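Local coordinates for protein Cap5O (Staphylococcus aureus, PDB 3OJO) that probably oxidises UDP-N-acetyl-mannosamine with NAD as the hydride acceptor, a step in making the capsular polysaccharide of its bacterium, at residues Phe149-Gly152 with Tyr156-His159; Asn176-Gly181 with Arg193-Phe198; Leu323-Asp328 with Glu334-Asp339; Asp339-Leu344 with Ile350-Tyr355. One frame throughout, in Å; residues are numbered along the deposited sequence.

Interaction 1 (Phe149-Gly152 with Tyr156-His159); sequences FTIG and YLVH
Ile-151 meets Leu-157 through its gamma carbon: CG1 of Ile-151 lies 3.7 Å from CD1 of Leu-157, and CG of Leu-157 is only slightly farther from that same CG1. The CG2 branch of Ile-151 comes just within touch of CG of Leu-157, at 4.2 Å. One residue on, Gly-152 presents backbone alone: its O lies at the edge of the Tyr-156 ring, near the ring plane, 3.4 Å from CE1, while CD1 of Tyr-156 stands 3.9 Å from CA of Gly-152. The Tyr-156 ring arrives there although its CB starts out away from the loop, because CG is turned beside the backbone N (chi1 -50°). Gly-152 has a positive phi of 95°, a backbone shape that suits glycine. This is the loop leading from helix 135-145 into strand 156-159 of the Rossmann-type NAD-binding domain. Farther out, Ile-151 also packs on Ile-144 of that helix and on Cys-187 of helix 185-195. Tyr-156 leans on Ala-186 and Ala-190 of helix 185-195, and its backbone is hydrogen-bonded to Asn-123 and to Ile-125 of the parallel neighbouring strand 124-127.

Interaction 2 (Asn176-Gly181 with Arg193-Phe198); sequences NNRIIG and RVYRTF
Arg-178 reaches from its strand to lie on the ring of Tyr-195. CB heads toward the helix, and CG continues anti to the backbone N. CD then settles over one face of the Tyr-195 ring, 3.9 Å from the centroid and 20° off the normal, a CH-pi contact. A bend at chi3 (-95°) lays the rest of the chain along the same ring: NE is 3.9 Å from CD2 of Tyr-195, CZ is about as far from CD2 and CE2, and NH1 comes to 3.5 Å from CE2. Guanidinium and ring are stacked almost parallel, their planes 10° apart and centres 4.5 Å apart, displaced so that CD2 sits toward the rim of the guanidinium. Strand 178-182 and helix 185-195 are the first two elements of a beta-alpha-beta unit completed by strand 203-207 of the same sheet. The guanidinium is gripped in addition by a salt bridge from NH1 to Glu-162 and a hydrogen bond from NH2 to the carbonyl of Leu-173, which fix its rotation. The Tyr-195 hydroxyl is hydrogen-bonded to Glu-128. Beside the stack, CD1 of Ile-180 touches CD1 of Tyr-195 at 3.7 Å, the two side chains passing in opposite directions.

Interaction 3 (Leu323-Asp328 with Glu334-Asp339); sequences LTYKGD and ESPAFD
Leu-323 to Tyr-325 run past the start of helix 336-346 with CA of Leu-323 4.7 Å from CA of Ala-337 and CA of Tyr-325 4.9 Å from CA of Ser-335. The OG of Ser-335 bonds to both segments. A chi1 of 156° turns it away from the backbone N and toward the loop, where it donates to O of Leu-323 at 2.6 Å, approaching from above the carbonyl plane; at the same time it accepts from N of Phe-338 at 3.0 Å in a fairly straight bond (160°). One buried oxygen thus ties the loop to the first turn. Next to it, CB of Ala-337 rests 3.6 Å from C of Leu-323. Apolar groups flank the bond: CD2 of Leu-323 meets CD1 of Phe-338 at 4.0 Å, and CD1 of Tyr-325 touches CD of Pro-336 at 3.8 Å. Within the loop, Thr-324 OG1 donates to O of Lys-326 at 2.8 Å. The loop is fastened outward as well, through Thr-324 O to the hydroxyl of Ser-382. Lys-326 contacts bound pyridine-2,6-dicarboxylic acid, and Arg-333, which binds NAD, immediately precedes Glu-334. Ser-335 is a classical serine N-cap, here at a helix start that follows the first strand of the UDP-binding domain's parallel sheet.

Interaction 4 (Asp339-Leu344 with Ile350-Tyr355); sequences DIYELL and IEVCAY
A beta-alpha-beta crossover of the UDP-binding domain, formed by strand 317-321, helix 336-346 and strand 351-355, contains this contact between the helix and its second strand. Tyr-341 and Leu-344, one helical turn apart, face Ile-350, Val-352 and Ala-354, alternate residues of the chain entering and forming the strand. CE1 of Tyr-341 lies 3.5 Å from CG2 of Val-352 and equally 3.5 Å from CB of Ala-354, so the CD1-CE1 side of the ring spans two successive inward side chains. The ring gets there because CG stands anti to the backbone N (chi1 164°), swinging its end nearer the strand. Leu-344 extends the contact toward the strand's start, its CD2 reaching CD1 of Ile-350 at 4.2 Å. The side-chain contacts are apolar. Axes of helix 339-344 and strand 351-355 approach to 8.5 Å and run nearly opposite, at 152° between their N-to-C directions. Val-318 of the neighbouring strand extends the surface under Leu-344 and Ile-350, while the Tyr-341 ring also meets that of Phe-338. Glu-351 and Cys-353 point away from the helix, the inward-outward alternation of a strand in a parallel alpha/beta sheet packed by its crossover helix.

Along the chain the four contacts follow in series, two in each of two domains. Interactions 1 and 2, centred 16 Å apart, belong to the NAD-binding domain and share its sheet: strands 156-159 and 178-182 are antiparallel neighbours, probably joined by a hydrogen bond from His-159 N to Gly-181 O. Interactions 3 and 4, centred 12 Å apart, share helix 336-346 and Asp-339 in the UDP-binding domain, where Leu-323 also packs on Tyr-341 and Ala-354. Interactions 2 and 3 have centres about 32 Å apart; interactions 1 and 4 lie on opposite sides of the chain's centre. The side chains of Arg-178 and Glu-334 are each about 10 Å from bound NAD, consistent with a cofactor site between the two domains, to which Arg-333 contributes.

Interaction 1 (Phe149-Gly152 with Tyr156-His159)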
loop_
_atom_site.group_PDB
_atom_site.type_symbol
_atom_site.label_atom_id
_atom_site.label_comp_id
_atom_site.label_asym_id
_atom_site.label_seq_id
_atom_site.Cartn_x
_atom_site.Cartn_y
_atom_site.Cartn_z
ATOM N N PHE B 149 2.403 -13.408 -41.031
ATOM C CA PHE B 149 1.438 -12.520 -40.382
ATOM C C PHE B 149 1.925 -11.143 -39.930
ATOM O O PHE B 149 3.078 -10.989 -39.516
ATOM C CB PHE B 149 0.714 -13.244 -39.232
ATOM C CG PHE B 149 -0.313 -14.277 -39.643
ATOM C CD1 PHE B 149 -1.559 -13.889 -40.128
ATOM C CD2 PHE B 149 -0.056 -15.638 -39.498
ATOM C CE1 PHE B 149 -2.513 -14.844 -40.507
ATOM C CE2 PHE B 149 -1.018 -16.594 -39.865
ATOM C CZ PHE B 149 -2.243 -16.188 -40.362
ATOM N N THR B 150 1.003 -10.151 -40.001
ATOM C CA THR B 150 1.174 -8.749 -39.611
ATOM C C THR B 150 0.060 -8.416 -38.614
ATOM O O THR B 150 -1.127 -8.506 -38.955
ATOM C CB THR B 150 1.245 -7.842 -40.862
ATOM O OG1 THR B 150 2.421 -8.197 -41.593
ATOM C CG2 THR B 150 1.296 -6.351 -40.524
ATOM N N ILE B 151 0.456 -8.073 -37.380
ATOM C CA ILE B 151 -0.466 -7.784 -36.269
ATOM C C ILE B 151 -1.218 -6.475 -36.508
ATOM O O ILE B 151 -0.593 -5.441 -36.756
ATOM C CB ILE B 151 0.239 -7.891 -34.878
ATOM C CG1 ILE B 151 0.679 -9.342 -34.567
ATOM C CG2 ILE B 151 -0.656 -7.386 -33.733
ATOM C CD1 ILE B 151 1.801 -9.752 -34.976
ATOM N N GLY B 152 -2.549 -6.551 -36.468
ATOM C CA GLY B 152 -3.426 -5.412 -36.710
ATOM C C GLY B 152 -3.890 -5.343 -38.147
ATOM O O GLY B 152 -4.772 -4.543 -38.481
ATOM N N TYR B 156 -5.386 -10.450 -35.154
ATOM C CA TYR B 156 -5.571 -9.540 -34.039
ATOM C C TYR B 156 -5.190 -10.152 -32.710
ATOM O O TYR B 156 -5.642 -11.252 -32.386
ATOM C CB TYR B 156 -6.978 -8.931 -34.054
ATOM C CG TYR B 156 -7.329 -8.367 -35.413
ATOM C CD1 TYR B 156 -6.743 -7.188 -35.873
ATOM C CD2 TYR B 156 -8.178 -9.053 -36.276
ATOM C CE1 TYR B 156 -7.013 -6.694 -37.149
ATOM C CE2 TYR B 156 -8.462 -8.566 -37.553
ATOM C CZ TYR B 156 -7.874 -7.388 -37.988
ATOM O OH TYR B 156 -8.142 -6.903 -39.248
ATOM N N LEU B 157 -4.296 -9.465 -31.980
ATOM C CA LEU B 157 -3.796 -9.909 -30.689
ATOM C C LEU B 157 -4.374 -9.068 -29.537
ATOM O O LEU B 157 -4.065 -7.881 -29.425
ATOM C CB LEU B 157 -2.262 -9.890 -30.661
ATOM C CG LEU B 157 -1.468 -10.847 -31.546
ATOM C CD1 LEU B 157 0.019 -10.765 -31.204
ATOM C CD2 LEU B 157 -1.944 -12.286 -31.396
ATOM N N VAL B 158 -5.235 -9.690 -28.707
ATOM C CA VAL B 158 -5.903 -9.076 -27.552
ATOM C C VAL B 158 -5.537 -9.803 -26.242
ATOM O O VAL B 158 -5.575 -11.031 -26.190
ATOM C CB VAL B 158 -7.455 -9.082 -27.708
ATOM C CG1 VAL B 158 -8.153 -8.394 -26.524
ATOM C CG2 VAL B 158 -7.907 -8.482 -29.033
ATOM N N HIS B 159 -5.223 -9.038 -25.182
ATOM C CA HIS B 159 -5.099 -9.544 -23.832
ATOM C C HIS B 159 -6.304 -8.987 -23.121
ATOM O O HIS B 159 -6.444 -7.771 -23.008
ATOM C CB HIS B 159 -3.825 -9.107 -23.093
ATOM C CG HIS B 159 -3.784 -9.581 -21.652
ATOM N ND1 HIS B 159 -4.000 -10.912 -21.314
ATOM C CD2 HIS B 159 -3.545 -8.885 -20.512
ATOM C CE1 HIS B 159 -3.918 -10.968 -19.997
ATOM N NE2 HIS B 159 -3.632 -9.778 -19.473
#

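Interaction 2 (Asn176-Gly181 with Arg193-Phe198)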
loop_
_atom_site.group_PDB
_atom_site.type_symbol
_atom_site.label_atom_id
_atom_site.label_comp_id
_atom_site.label_asym_id
_atom_site.label_seq_id
_atom_site.Cartn_x
_atom_site.Cartn_y
_atom_site.Cartn_z
ATOM N N ASN B 176 -19.543 -7.529 -15.560
ATOM C CA ASN B 176 -18.271 -6.930 -15.183
ATOM C C ASN B 176 -17.720 -6.057 -16.287
ATOM O O ASN B 176 -17.828 -6.402 -17.468
ATOM C CB ASN B 176 -17.216 -8.014 -14.895
ATOM C CG ASN B 176 -17.115 -8.489 -13.477
ATOM O OD1 ASN B 176 -17.993 -8.260 -12.637
ATOM N ND2 ASN B 176 -16.022 -9.177 -13.187
ATOM N N ASN B 177 -17.040 -4.972 -15.885
ATOM C CA ASN B 177 -16.301 -4.099 -16.780
ATOM C C ASN B 177 -15.087 -4.905 -17.234
ATOM O O ASN B 177 -14.551 -5.719 -16.483
ATOM C CB ASN B 177 -15.882 -2.811 -16.093
ATOM C CG ASN B 177 -17.017 -1.900 -15.713
ATOM O OD1 ASN B 177 -18.184 -2.115 -16.047
ATOM N ND2 ASN B 177 -16.690 -0.829 -15.021
ATOM N N ARG B 178 -14.708 -4.732 -18.479
ATOM C CA ARG B 178 -13.696 -5.543 -19.095
ATOM C C ARG B 178 -12.592 -4.702 -19.692
ATOM O O ARG B 178 -12.871 -3.704 -20.354
ATOM C CB ARG B 178 -14.403 -6.343 -20.188
ATOM C CG ARG B 178 -13.772 -7.668 -20.482
ATOM C CD ARG B 178 -14.665 -8.511 -21.360
ATOM N NE ARG B 178 -15.490 -9.422 -20.565
ATOM C CZ ARG B 178 -15.080 -10.607 -20.131
ATOM N NH1 ARG B 178 -13.843 -11.022 -20.381
ATOM N NH2 ARG B 178 -15.900 -11.381 -19.431
ATOM N N ILE B 179 -11.342 -5.129 -19.495
ATOM C CA ILE B 179 -10.187 -4.478 -20.075
ATOM C C ILE B 179 -9.853 -5.191 -21.403
ATOM O O ILE B 179 -9.650 -6.407 -21.414
ATOM C CB ILE B 179 -8.991 -4.445 -19.083
ATOM C CG1 ILE B 179 -9.317 -3.575 -17.847
ATOM C CG2 ILE B 179 -7.703 -3.989 -19.776
ATOM C CD1 ILE B 179 -8.361 -3.676 -16.752
ATOM N N ILE B 180 -9.827 -4.422 -22.521
ATOM C CA ILE B 180 -9.490 -4.930 -23.848
ATOM C C ILE B 180 -8.139 -4.316 -24.177
ATOM O O ILE B 180 -8.077 -3.128 -24.506
ATOM C CB ILE B 180 -10.575 -4.583 -24.937
ATOM C CG1 ILE B 180 -12.052 -4.885 -24.493
ATOM C CG2 ILE B 180 -10.219 -5.150 -26.332
ATOM C CD1 ILE B 180 -12.459 -6.323 -24.317
ATOM N N GLY B 181 -7.076 -5.116 -24.041
ATOM C CA GLY B 181 -5.709 -4.707 -24.321
ATOM C C GLY B 181 -5.222 -5.220 -25.660
ATOM O O GLY B 181 -4.730 -6.348 -25.748
ATOM N N ARG B 193 -15.465 -6.605 -30.743
ATOM C CA ARG B 193 -16.352 -7.382 -31.612
ATOM C C ARG B 193 -16.728 -8.724 -30.953
ATOM O O ARG B 193 -17.909 -9.112 -30.921
ATOM C CB ARG B 193 -15.697 -7.598 -32.996
ATOM C CG ARG B 193 -16.242 -6.677 -34.087
ATOM C CD ARG B 193 -15.370 -6.675 -35.328
ATOM N NE ARG B 193 -14.799 -5.346 -35.562
ATOM C CZ ARG B 193 -13.615 -5.115 -36.125
ATOM N NH1 ARG B 193 -12.851 -6.128 -36.527
ATOM N NH2 ARG B 193 -13.178 -3.870 -36.280
ATOM N N VAL B 194 -15.710 -9.383 -30.364
ATOM C CA VAL B 194 -15.853 -10.684 -29.709
ATOM C C VAL B 194 -16.726 -10.605 -28.463
ATOM O O VAL B 194 -17.751 -11.280 -28.389
ATOM C CB VAL B 194 -14.484 -11.369 -29.484
ATOM C CG1 VAL B 194 -14.637 -12.689 -28.732
ATOM C CG2 VAL B 194 -13.770 -11.588 -30.808
ATOM N N TYR B 195 -16.364 -9.733 -27.528
ATOM C CA TYR B 195 -17.076 -9.566 -26.260
ATOM C C TYR B 195 -18.457 -8.935 -26.322
ATOM O O TYR B 195 -19.294 -9.213 -25.458
ATOM C CB TYR B 195 -16.161 -8.931 -25.208
ATOM C CG TYR B 195 -15.032 -9.864 -24.820
ATOM C CD1 TYR B 195 -13.728 -9.629 -25.249
ATOM C CD2 TYR B 195 -15.280 -11.028 -24.092
ATOM C CE1 TYR B 195 -12.693 -10.508 -24.927
ATOM C CE2 TYR B 195 -14.252 -11.914 -23.769
ATOM C CZ TYR B 195 -12.960 -11.642 -24.174
ATOM O OH TYR B 195 -11.949 -12.515 -23.844
ATOM N N ARG B 196 -18.715 -8.147 -27.377
ATOM C CA ARG B 196 -19.991 -7.461 -27.639
ATOM C C ARG B 196 -21.185 -8.443 -27.656
ATOM O O ARG B 196 -22.313 -8.027 -27.385
ATOM C CB ARG B 196 -19.900 -6.714 -28.979
ATOM C CG ARG B 196 -20.678 -5.400 -29.036
ATOM C CD ARG B 196 -20.125 -4.445 -30.094
ATOM N NE ARG B 196 -20.184 -4.997 -31.454
ATOM C CZ ARG B 196 -19.240 -4.829 -32.377
ATOM N NH1 ARG B 196 -18.153 -4.114 -32.105
ATOM N NH2 ARG B 196 -19.376 -5.370 -33.580
ATOM N N THR B 197 -20.898 -9.749 -27.933
ATOM C CA THR B 197 -21.814 -10.895 -28.008
ATOM C C THR B 197 -22.714 -11.020 -26.779
ATOM O O THR B 197 -23.893 -11.335 -26.932
ATOM C CB THR B 197 -20.995 -12.202 -28.274
ATOM O OG1 THR B 197 -20.115 -12.018 -29.391
ATOM C CG2 THR B 197 -21.877 -13.447 -28.512
ATOM N N PHE B 198 -22.167 -10.773 -25.566
ATOM C CA PHE B 198 -22.910 -10.913 -24.300
ATOM C C PHE B 198 -22.498 -9.902 -23.231
ATOM O O PHE B 198 -23.211 -9.764 -22.234
ATOM C CB PHE B 198 -22.756 -12.350 -23.741
ATOM C CG PHE B 198 -21.327 -12.724 -23.402
ATOM C CD1 PHE B 198 -20.476 -13.238 -24.378
ATOM C CD2 PHE B 198 -20.819 -12.516 -22.121
ATOM C CE1 PHE B 198 -19.150 -13.534 -24.077
ATOM C CE2 PHE B 198 -19.489 -12.825 -21.822
ATOM C CZ PHE B 198 -18.669 -13.335 -22.802
#

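Interaction 3 (Leu323-Asp328 with Glu334-Asp339)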
loop_
_atom_site.group_PDB
_atom_site.type_symbol
_atom_site.label_atom_id
_atom_site.label_comp_id
_atom_site.label_asym_id
_atom_site.label_seq_id
_atom_site.Cartn_x
_atom_site.Cartn_y
_atom_site.Cartn_z
ATOM N N LEU B 323 -7.463 -25.291 5.021
ATOM C CA LEU B 323 -6.236 -25.625 4.287
ATOM C C LEU B 323 -6.123 -24.822 2.965
ATOM O O LEU B 323 -5.177 -25.013 2.202
ATOM C CB LEU B 323 -6.181 -27.128 3.994
ATOM C CG LEU B 323 -5.920 -28.132 5.132
ATOM C CD1 LEU B 323 -5.949 -29.523 4.578
ATOM C CD2 LEU B 323 -4.552 -27.969 5.714
ATOM N N THR B 324 -7.060 -23.895 2.736
ATOM C CA THR B 324 -7.127 -23.070 1.525
ATOM C C THR B 324 -6.691 -21.628 1.767
ATOM O O THR B 324 -6.814 -21.142 2.895
ATOM C CB THR B 324 -8.572 -23.078 0.977
ATOM O OG1 THR B 324 -9.452 -22.485 1.940
ATOM C CG2 THR B 324 -9.050 -24.473 0.591
ATOM N N TYR B 325 -6.249 -20.916 0.699
ATOM C CA TYR B 325 -5.894 -19.498 0.832
ATOM C C TYR B 325 -7.157 -18.673 0.989
ATOM O O TYR B 325 -7.307 -17.981 1.991
ATOM C CB TYR B 325 -5.015 -18.987 -0.329
ATOM C CG TYR B 325 -4.787 -17.478 -0.327
ATOM C CD1 TYR B 325 -4.161 -16.842 0.750
ATOM C CD2 TYR B 325 -5.159 -16.693 -1.418
ATOM C CE1 TYR B 325 -3.945 -15.461 0.753
ATOM C CE2 TYR B 325 -4.950 -15.311 -1.423
ATOM C CZ TYR B 325 -4.330 -14.700 -0.340
ATOM O OH TYR B 325 -4.100 -13.340 -0.353
ATOM N N LYS B 326 -8.077 -18.777 0.035
ATOM C CA LYS B 326 -9.308 -18.021 0.127
ATOM C C LYS B 326 -10.352 -18.846 0.870
ATOM O O LYS B 326 -10.274 -20.077 0.889
ATOM C CB LYS B 326 -9.801 -17.577 -1.269
ATOM C CG LYS B 326 -8.763 -16.790 -2.058
ATOM C CD LYS B 326 -9.274 -16.315 -3.401
ATOM C CE LYS B 326 -8.136 -15.858 -4.290
ATOM N NZ LYS B 326 -7.333 -17.001 -4.816
ATOM N N GLY B 327 -11.295 -18.156 1.497
ATOM C CA GLY B 327 -12.403 -18.783 2.192
ATOM C C GLY B 327 -13.493 -19.229 1.238
ATOM O O GLY B 327 -13.689 -18.615 0.191
ATOM N N ASP B 328 -14.179 -20.326 1.575
ATOM C CA ASP B 328 -15.286 -20.941 0.839
ATOM C C ASP B 328 -14.932 -21.396 -0.587
ATOM O O ASP B 328 -15.804 -21.495 -1.456
ATOM C CB ASP B 328 -16.551 -20.062 0.896
ATOM C CG ASP B 328 -16.907 -19.591 2.293
ATOM O OD1 ASP B 328 -17.075 -18.374 2.481
ATOM O OD2 ASP B 328 -17.051 -20.446 3.189
ATOM N N GLU B 334 -1.022 -23.584 -3.845
ATOM C CA GLU B 334 -0.257 -22.430 -3.357
ATOM C C GLU B 334 -0.954 -21.797 -2.152
ATOM O O GLU B 334 -1.314 -20.628 -2.188
ATOM C CB GLU B 334 -0.021 -21.404 -4.496
ATOM C CG GLU B 334 1.079 -21.794 -5.466
ATOM C CD GLU B 334 2.469 -21.650 -4.888
ATOM O OE1 GLU B 334 2.956 -20.499 -4.798
ATOM O OE2 GLU B 334 3.054 -22.683 -4.484
ATOM N N SER B 335 -1.205 -22.605 -1.116
ATOM C CA SER B 335 -1.906 -22.202 0.102
ATOM C C SER B 335 -0.966 -22.040 1.311
ATOM O O SER B 335 -0.239 -22.983 1.675
ATOM C CB SER B 335 -3.020 -23.197 0.411
ATOM O OG SER B 335 -3.386 -23.215 1.777
ATOM N N PRO B 336 -0.995 -20.869 1.981
ATOM C CA PRO B 336 -0.172 -20.712 3.196
ATOM C C PRO B 336 -0.692 -21.595 4.357
ATOM O O PRO B 336 0.093 -22.059 5.174
ATOM C CB PRO B 336 -0.248 -19.218 3.484
ATOM C CG PRO B 336 -1.563 -18.774 2.888
ATOM C CD PRO B 336 -1.809 -19.664 1.702
ATOM N N ALA B 337 -2.014 -21.874 4.382
ATOM C CA ALA B 337 -2.705 -22.732 5.368
ATOM C C ALA B 337 -2.212 -24.195 5.241
ATOM O O ALA B 337 -1.954 -24.849 6.251
ATOM C CB ALA B 337 -4.210 -22.663 5.151
ATOM N N PHE B 338 -2.041 -24.681 3.996
ATOM C CA PHE B 338 -1.523 -26.018 3.744
ATOM C C PHE B 338 -0.063 -26.058 4.093
ATOM O O PHE B 338 0.389 -27.062 4.633
ATOM C CB PHE B 338 -1.735 -26.471 2.289
ATOM C CG PHE B 338 -1.405 -27.933 2.144
ATOM C CD1 PHE B 338 -2.339 -28.910 2.469
ATOM C CD2 PHE B 338 -0.126 -28.341 1.780
ATOM C CE1 PHE B 338 -2.023 -30.264 2.377
ATOM C CE2 PHE B 338 0.201 -29.700 1.733
ATOM C CZ PHE B 338 -0.753 -30.647 2.022
ATOM N N ASP B 339 0.685 -24.977 3.779
ATOM C CA ASP B 339 2.108 -24.858 4.104
ATOM C C ASP B 339 2.375 -25.009 5.594
ATOM O O ASP B 339 3.311 -25.714 5.978
ATOM C CB ASP B 339 2.669 -23.552 3.558
ATOM C CG ASP B 339 2.884 -23.603 2.058
ATOM O OD1 ASP B 339 3.494 -22.648 1.511
ATOM O OD2 ASP B 339 2.472 -24.608 1.431
#

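Interaction 4 (Asp339-Leu344 with Ile350-Tyr355)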
loop_
_atom_site.group_PDB
_atom_site.type_symbol
_atom_site.label_atom_id
_atom_site.label_comp_id
_atom_site.label_asym_id
_atom_site.label_seq_id
_atom_site.Cartn_x
_atom_site.Cartn_y
_atom_site.Cartn_z
ATOM N N ASP B 339 0.685 -24.977 3.779
ATOM C CA ASP B 339 2.108 -24.858 4.104
ATOM C C ASP B 339 2.375 -25.009 5.594
ATOM O O ASP B 339 3.311 -25.714 5.978
ATOM C CB ASP B 339 2.669 -23.552 3.558
ATOM C CG ASP B 339 2.884 -23.603 2.058
ATOM O OD1 ASP B 339 3.494 -22.648 1.511
ATOM O OD2 ASP B 339 2.472 -24.608 1.431
ATOM N N ILE B 340 1.466 -24.453 6.425
ATOM C CA ILE B 340 1.516 -24.525 7.889
ATOM C C ILE B 340 1.259 -25.958 8.335
ATOM O O ILE B 340 2.035 -26.486 9.130
ATOM C CB ILE B 340 0.576 -23.476 8.579
ATOM C CG1 ILE B 340 1.060 -22.033 8.284
ATOM C CG2 ILE B 340 0.502 -23.694 10.091
ATOM C CD1 ILE B 340 0.038 -20.955 8.312
ATOM N N TYR B 341 0.185 -26.585 7.805
ATOM C CA TYR B 341 -0.230 -27.963 8.113
ATOM C C TYR B 341 0.913 -28.951 7.890
ATOM O O TYR B 341 1.216 -29.740 8.764
ATOM C CB TYR B 341 -1.476 -28.350 7.281
ATOM C CG TYR B 341 -1.768 -29.837 7.226
ATOM C CD1 TYR B 341 -2.381 -30.487 8.295
ATOM C CD2 TYR B 341 -1.395 -30.603 6.118
ATOM C CE1 TYR B 341 -2.620 -31.862 8.264
ATOM C CE2 TYR B 341 -1.628 -31.976 6.078
ATOM C CZ TYR B 341 -2.250 -32.598 7.147
ATOM O OH TYR B 341 -2.489 -33.942 7.097
ATOM N N GLU B 342 1.537 -28.868 6.731
ATOM C CA GLU B 342 2.656 -29.671 6.279
ATOM C C GLU B 342 3.903 -29.464 7.187
ATOM O O GLU B 342 4.612 -30.432 7.462
ATOM C CB GLU B 342 2.922 -29.286 4.810
ATOM C CG GLU B 342 4.128 -29.898 4.123
ATOM C CD GLU B 342 4.464 -29.308 2.760
ATOM O OE1 GLU B 342 3.791 -28.337 2.331
ATOM O OE2 GLU B 342 5.404 -29.831 2.114
ATOM N N LEU B 343 4.163 -28.208 7.632
ATOM C CA LEU B 343 5.275 -27.837 8.522
ATOM C C LEU B 343 5.004 -28.389 9.899
ATOM O O LEU B 343 5.921 -28.893 10.551
ATOM C CB LEU B 343 5.445 -26.298 8.631
ATOM C CG LEU B 343 6.188 -25.581 7.502
ATOM C CD1 LEU B 343 5.985 -24.079 7.604
ATOM C CD2 LEU B 343 7.664 -25.942 7.480
ATOM N N LEU B 344 3.754 -28.282 10.339
ATOM C CA LEU B 344 3.327 -28.802 11.626
ATOM C C LEU B 344 3.400 -30.341 11.617
ATOM O O LEU B 344 3.823 -30.941 12.612
ATOM C CB LEU B 344 1.910 -28.313 11.978
ATOM C CG LEU B 344 1.735 -26.884 12.473
ATOM C CD1 LEU B 344 0.322 -26.664 12.925
ATOM C CD2 LEU B 344 2.696 -26.539 13.606
ATOM N N ILE B 350 4.534 -32.392 17.869
ATOM C CA ILE B 350 3.253 -31.831 17.428
ATOM C C ILE B 350 2.519 -32.874 16.583
ATOM O O ILE B 350 3.056 -33.346 15.576
ATOM C CB ILE B 350 3.359 -30.458 16.682
ATOM C CG1 ILE B 350 3.944 -29.349 17.581
ATOM C CG2 ILE B 350 1.992 -30.019 16.171
ATOM C CD1 ILE B 350 4.640 -28.280 16.849
ATOM N N GLU B 351 1.290 -33.218 17.009
ATOM C CA GLU B 351 0.379 -34.138 16.335
ATOM C C GLU B 351 -0.679 -33.272 15.633
ATOM O O GLU B 351 -1.487 -32.618 16.283
ATOM C CB GLU B 351 -0.249 -35.113 17.348
ATOM C CG GLU B 351 -0.618 -36.454 16.747
ATOM C CD GLU B 351 -2.097 -36.632 16.461
ATOM O OE1 GLU B 351 -2.904 -36.577 17.419
ATOM O OE2 GLU B 351 -2.444 -36.877 15.283
ATOM N N VAL B 352 -0.611 -33.207 14.302
ATOM C CA VAL B 352 -1.510 -32.353 13.519
ATOM C C VAL B 352 -2.721 -33.084 12.951
ATOM O O VAL B 352 -2.625 -34.246 12.549
ATOM C CB VAL B 352 -0.768 -31.484 12.466
ATOM C CG1 VAL B 352 0.608 -31.109 12.966
ATOM C CG2 VAL B 352 -0.679 -32.189 11.125
ATOM N N CYS B 353 -3.850 -32.382 12.895
ATOM C CA CYS B 353 -5.096 -32.904 12.370
ATOM C C CYS B 353 -5.809 -31.778 11.614
ATOM O O CYS B 353 -6.163 -30.762 12.209
ATOM C CB CYS B 353 -5.941 -33.475 13.510
ATOM S SG CYS B 353 -7.569 -34.092 13.019
ATOM N N ALA B 354 -5.968 -31.935 10.295
ATOM C CA ALA B 354 -6.617 -30.929 9.472
ATOM C C ALA B 354 -8.117 -31.094 9.371
ATOM O O ALA B 354 -8.601 -32.202 9.158
ATOM C CB ALA B 354 -6.016 -30.932 8.086
ATOM N N TYR B 355 -8.844 -29.975 9.467
ATOM C CA TYR B 355 -10.291 -29.906 9.290
ATOM C C TYR B 355 -10.642 -28.833 8.250
ATOM O O TYR B 355 -10.400 -27.649 8.477
ATOM C CB TYR B 355 -11.050 -29.657 10.620
ATOM C CG TYR B 355 -12.532 -29.428 10.396
ATOM C CD1 TYR B 355 -13.059 -28.139 10.349
ATOM C CD2 TYR B 355 -13.389 -30.493 10.129
ATOM C CE1 TYR B 355 -14.408 -27.915 10.077
ATOM C CE2 TYR B 355 -14.739 -30.280 9.840
ATOM C CZ TYR B 355 -15.248 -28.990 9.837
ATOM O OH TYR B 355 -16.577 -28.773 9.556
#